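PDB 1QYD: bifunctional pinoresinol-lariciresinol reductase 1 from Thuja plicata, which catalyses the NADPH-dependent, enantioselective reduction of pinoresinol to lariciresinol and of lariciresinol to secoisolariciresinol in lignan biosynthesis. Local coordinates for residues 159-164 against 271-276. Sequence-based numbering, arbitrary orientation.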
ATOM      1  N   MET A 159     -11.910  -3.943  20.297  1.00 17.99           N
ATOM      2  CA  MET A 159     -13.032  -3.742  19.409  1.00 15.18           C
ATOM      3  C   MET A 159     -13.869  -2.606  19.892  1.00 13.59           C
ATOM      4  O   MET A 159     -14.205  -2.558  21.078  1.00 11.91           O
ATOM      5  CB  MET A 159     -13.932  -4.984  19.318  1.00 15.77           C
ATOM      6  CG  MET A 159     -13.302  -6.151  18.570  1.00 13.26           C
ATOM      7  SD  MET A 159     -14.419  -7.556  18.392  1.00 21.01           S
ATOM      8  CE  MET A 159     -14.178  -8.194  20.004  1.00  7.84           C
ATOM      9  N   PHE A 160     -14.186  -1.689  18.965  1.00  9.99           N
ATOM     10  CA  PHE A 160     -15.071  -0.600  19.333  1.00 13.42           C
ATOM     11  C   PHE A 160     -16.445  -1.245  19.252  1.00 12.34           C
ATOM     12  O   PHE A 160     -16.763  -1.957  18.306  1.00 17.15           O
ATOM     13  CB  PHE A 160     -15.011   0.594  18.350  1.00 15.61           C
ATOM     14  CG  PHE A 160     -13.645   1.217  18.047  1.00 14.01           C
ATOM     15  CD1 PHE A 160     -12.697   1.439  19.048  1.00 14.59           C
ATOM     16  CD2 PHE A 160     -13.335   1.530  16.718  1.00 12.75           C
ATOM     17  CE1 PHE A 160     -11.446   1.961  18.690  1.00 22.33           C
ATOM     18  CE2 PHE A 160     -12.087   2.049  16.374  1.00  7.62           C
ATOM     19  CZ  PHE A 160     -11.139   2.263  17.359  1.00  5.78           C
ATOM     20  N   ALA A 161     -17.266  -1.055  20.272  1.00 11.11           N
ATOM     21  CA  ALA A 161     -18.577  -1.666  20.335  1.00  7.73           C
ATOM     22  C   ALA A 161     -19.514  -1.248  19.199  1.00 11.47           C
ATOM     23  O   ALA A 161     -20.255  -2.059  18.659  1.00 13.09           O
ATOM     24  CB  ALA A 161     -19.117  -1.297  21.669  1.00  8.26           C
ATOM     25  N   GLY A 162     -19.457  -0.000  18.737  1.00 13.02           N
ATOM     26  CA  GLY A 162     -20.242   0.442  17.596  1.00 11.86           C
ATOM     27  C   GLY A 162     -19.689   0.016  16.252  1.00 10.86           C
ATOM     28  O   GLY A 162     -19.961   0.637  15.232  1.00 12.69           O
ATOM     29  N   TYR A 163     -18.885  -1.029  16.228  1.00 13.44           N
ATOM     30  CA  TYR A 163     -18.332  -1.551  14.996  1.00 12.53           C
ATOM     31  C   TYR A 163     -18.498  -3.057  15.001  1.00 18.23           C
ATOM     32  O   TYR A 163     -18.599  -3.662  13.936  1.00 18.97           O
ATOM     33  CB  TYR A 163     -16.858  -1.233  14.896  1.00 12.52           C
ATOM     34  CG  TYR A 163     -16.555  -0.271  13.779  1.00 16.74           C
ATOM     35  CD1 TYR A 163     -16.636  -0.685  12.453  1.00 23.72           C
ATOM     36  CD2 TYR A 163     -16.228   1.046  14.087  1.00 24.12           C
ATOM     37  CE1 TYR A 163     -16.397   0.233  11.431  1.00 32.89           C
ATOM     38  CE2 TYR A 163     -15.982   1.975  13.076  1.00 27.62           C
ATOM     39  CZ  TYR A 163     -16.074   1.550  11.763  1.00 32.29           C
ATOM     40  OH  TYR A 163     -15.832   2.449  10.769  1.00 32.81           O
ATOM     41  N   PHE A 164     -18.485  -3.679  16.191  1.00 18.11           N
ATOM     42  CA  PHE A 164     -18.631  -5.120  16.275  1.00 21.81           C
ATOM     43  C   PHE A 164     -19.854  -5.539  17.075  1.00 21.58           C
ATOM     44  O   PHE A 164     -20.393  -6.597  16.804  1.00 19.96           O
ATOM     45  CB  PHE A 164     -17.314  -5.750  16.858  1.00 18.56           C
ATOM     46  CG  PHE A 164     -16.177  -5.711  15.831  1.00 16.61           C
ATOM     47  CD1 PHE A 164     -15.183  -4.718  15.902  1.00 19.22           C
ATOM     48  CD2 PHE A 164     -16.181  -6.593  14.748  1.00 11.60           C
ATOM     49  CE1 PHE A 164     -14.221  -4.600  14.896  1.00  5.45           C
ATOM     50  CE2 PHE A 164     -15.224  -6.472  13.745  1.00  9.53           C
ATOM     51  CZ  PHE A 164     -14.250  -5.474  13.821  1.00  8.54           C
ATOM     52  N   HIS A 271      -9.057 -10.951  10.339  1.00 33.33           N
ATOM     53  CA  HIS A 271      -8.928  -9.850  11.269  1.00 32.55           C
ATOM     54  C   HIS A 271     -10.109 -10.268  12.106  1.00 30.09           C
ATOM     55  O   HIS A 271      -9.968 -10.673  13.246  1.00 30.00           O
ATOM     56  CB  HIS A 271      -9.106  -8.544  10.484  1.00 36.05           C
ATOM     57  CG  HIS A 271      -9.778  -7.355  11.133  1.00 38.86           C
ATOM     58  ND1 HIS A 271     -10.738  -6.648  10.557  1.00 42.13           N
ATOM     59  CD2 HIS A 271      -9.496  -6.816  12.361  1.00 44.24           C
ATOM     60  CE1 HIS A 271     -11.042  -5.693  11.400  1.00 47.55           C
ATOM     61  NE2 HIS A 271     -10.296  -5.793  12.483  1.00 46.39           N
ATOM     62  N   LEU A 272     -11.284 -10.292  11.495  1.00 28.40           N
ATOM     63  CA  LEU A 272     -12.475 -10.842  12.105  1.00 23.61           C
ATOM     64  C   LEU A 272     -12.261 -12.327  12.340  1.00 22.86           C
ATOM     65  O   LEU A 272     -12.930 -12.963  13.151  1.00 25.82           O
ATOM     66  CB  LEU A 272     -13.591 -10.604  11.154  1.00 19.53           C
ATOM     67  CG  LEU A 272     -14.983 -10.998  11.475  1.00 11.57           C
ATOM     68  CD1 LEU A 272     -15.531 -10.190  12.618  1.00  9.26           C
ATOM     69  CD2 LEU A 272     -15.805 -10.741  10.235  1.00 14.01           C
ATOM     70  N   TYR A 273     -11.315 -12.877  11.581  1.00 22.14           N
ATOM     71  CA  TYR A 273     -10.921 -14.250  11.714  1.00 24.31           C
ATOM     72  C   TYR A 273      -9.742 -14.370  12.680  1.00 22.30           C
ATOM     73  O   TYR A 273      -9.482 -15.452  13.193  1.00 24.73           O
ATOM     74  CB  TYR A 273     -10.635 -14.774  10.288  1.00 31.35           C
ATOM     75  CG  TYR A 273     -11.929 -15.032   9.465  1.00 44.99           C
ATOM     76  CD1 TYR A 273     -12.216 -16.326   8.995  1.00 47.94           C
ATOM     77  CD2 TYR A 273     -12.880 -14.026   9.209  1.00 49.52           C
ATOM     78  CE1 TYR A 273     -13.401 -16.616   8.303  1.00 48.89           C
ATOM     79  CE2 TYR A 273     -14.074 -14.306   8.521  1.00 49.74           C
ATOM     80  CZ  TYR A 273     -14.330 -15.603   8.073  1.00 51.02           C
ATOM     81  OH  TYR A 273     -15.519 -15.901   7.418  1.00 57.24           O
ATOM     82  N   GLN A 274      -9.022 -13.294  13.023  1.00 18.44           N
ATOM     83  CA  GLN A 274      -7.982 -13.336  14.046  1.00  9.92           C
ATOM     84  C   GLN A 274      -8.650 -13.067  15.383  1.00 13.71           C
ATOM     85  O   GLN A 274      -8.219 -13.620  16.383  1.00 16.56           O
ATOM     86  CB  GLN A 274      -6.941 -12.264  13.836  1.00 11.59           C
ATOM     87  CG  GLN A 274      -6.459 -12.016  12.409  1.00 14.39           C
ATOM     88  CD  GLN A 274      -5.538 -13.021  11.732  1.00 17.52           C
ATOM     89  OE1 GLN A 274      -4.804 -13.809  12.340  1.00 28.15           O
ATOM     90  NE2 GLN A 274      -5.532 -12.970  10.406  1.00 19.61           N
ATOM     91  N   ILE A 275      -9.666 -12.182  15.443  1.00 18.36           N
ATOM     92  CA  ILE A 275     -10.533 -11.908  16.603  1.00 19.01           C
ATOM     93  C   ILE A 275     -11.341 -13.156  17.109  1.00 21.64           C
ATOM     94  O   ILE A 275     -11.243 -13.579  18.272  1.00 17.89           O
ATOM     95  CB  ILE A 275     -11.554 -10.765  16.241  1.00 10.70           C
ATOM     96  CG1 ILE A 275     -10.870  -9.479  15.936  1.00 15.30           C
ATOM     97  CG2 ILE A 275     -12.439 -10.436  17.421  1.00 10.50           C
ATOM     98  CD1 ILE A 275     -11.884  -8.423  15.436  1.00 14.71           C
ATOM     99  N   PHE A 276     -12.174 -13.768  16.243  1.00 24.58           N
ATOM    100  CA  PHE A 276     -13.051 -14.872  16.635  1.00 25.33           C
ATOM    101  C   PHE A 276     -12.674 -16.226  16.001  1.00 28.69           C
ATOM    102  O   PHE A 276     -13.519 -16.832  15.332  1.00 33.70           O
ATOM    103  CB  PHE A 276     -14.544 -14.533  16.265  1.00 18.77           C
ATOM    104  CG  PHE A 276     -15.114 -13.148  16.610  1.00  7.80           C
ATOM    105  CD1 PHE A 276     -15.495 -12.846  17.908  1.00  3.19           C
ATOM    106  CD2 PHE A 276     -15.251 -12.175  15.605  1.00 12.36           C
ATOM    107  CE1 PHE A 276     -16.011 -11.582  18.204  1.00  2.00           C
ATOM    108  CE2 PHE A 276     -15.766 -10.905  15.898  1.00  4.60           C
ATOM    109  CZ  PHE A 276     -16.150 -10.609  17.204  1.00 12.44           C
TER
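Met-159 and Phe-164 pack against His-271, Leu-272, Ile-275 and Phe-276 next to the probable substrate site of this NmrA-type, Rossmann-related reductase, where the end of strand 159-160 and the short helix 161-164 meet helix 272-275. No hydrogen bond spans the two segments; the fit is one of shape, two projecting side chains set against an uneven, mostly apolar surface. Ile-275 supplies the ridge between them. Its CD1 branch sits over one face of the Phe-164 ring, 4.1 Å above the plane and displaced toward the rim, while its CG2 branch lies over the centre of the Phe-276 ring. A beta-branched residue suits this place because its two arms can serve two neighbours at once. Met-159, extended at chi2, carries SD into the notch where Ile-275 CG2 and the CZ rim of Phe-276 meet, and the bend at chi3 (-80°) swings CE onto Ile-275 CG2. There SD reaches Ile-275 CG2 at 3.6 Å and makes an oblique Met-aromatic contact, 4.7 Å from the centre of the Phe-276 ring. A flexible thioether follows such a notch easily; with an alanine here, cut short at CB, Ile-275 CG2 and the CZ side of the Phe-276 ring are likely to lose the group that packs on both. Met-159 also touches Trp-194, and backbone hydrogen bonds of Met-159 and Ala-161 with Val-195 join the segment to strand 191-195. Phe-164 drives its flat ring into the second hollow, broad enough to touch Leu-272, Ile-275 and His-271 together. With chi1 at -178°, Leu-272 brings one slim methyl, CD1, to two rings: 3.9 Å from Phe-164 CE2 and at the Phe-276 edge. His-271, inferred to bind substrate, has its imidazole turned about 80° from the Phe-164 ring, and its CE1 approaches the phenyl edge near its plane, 4.0 Å from Phe-164 CZ.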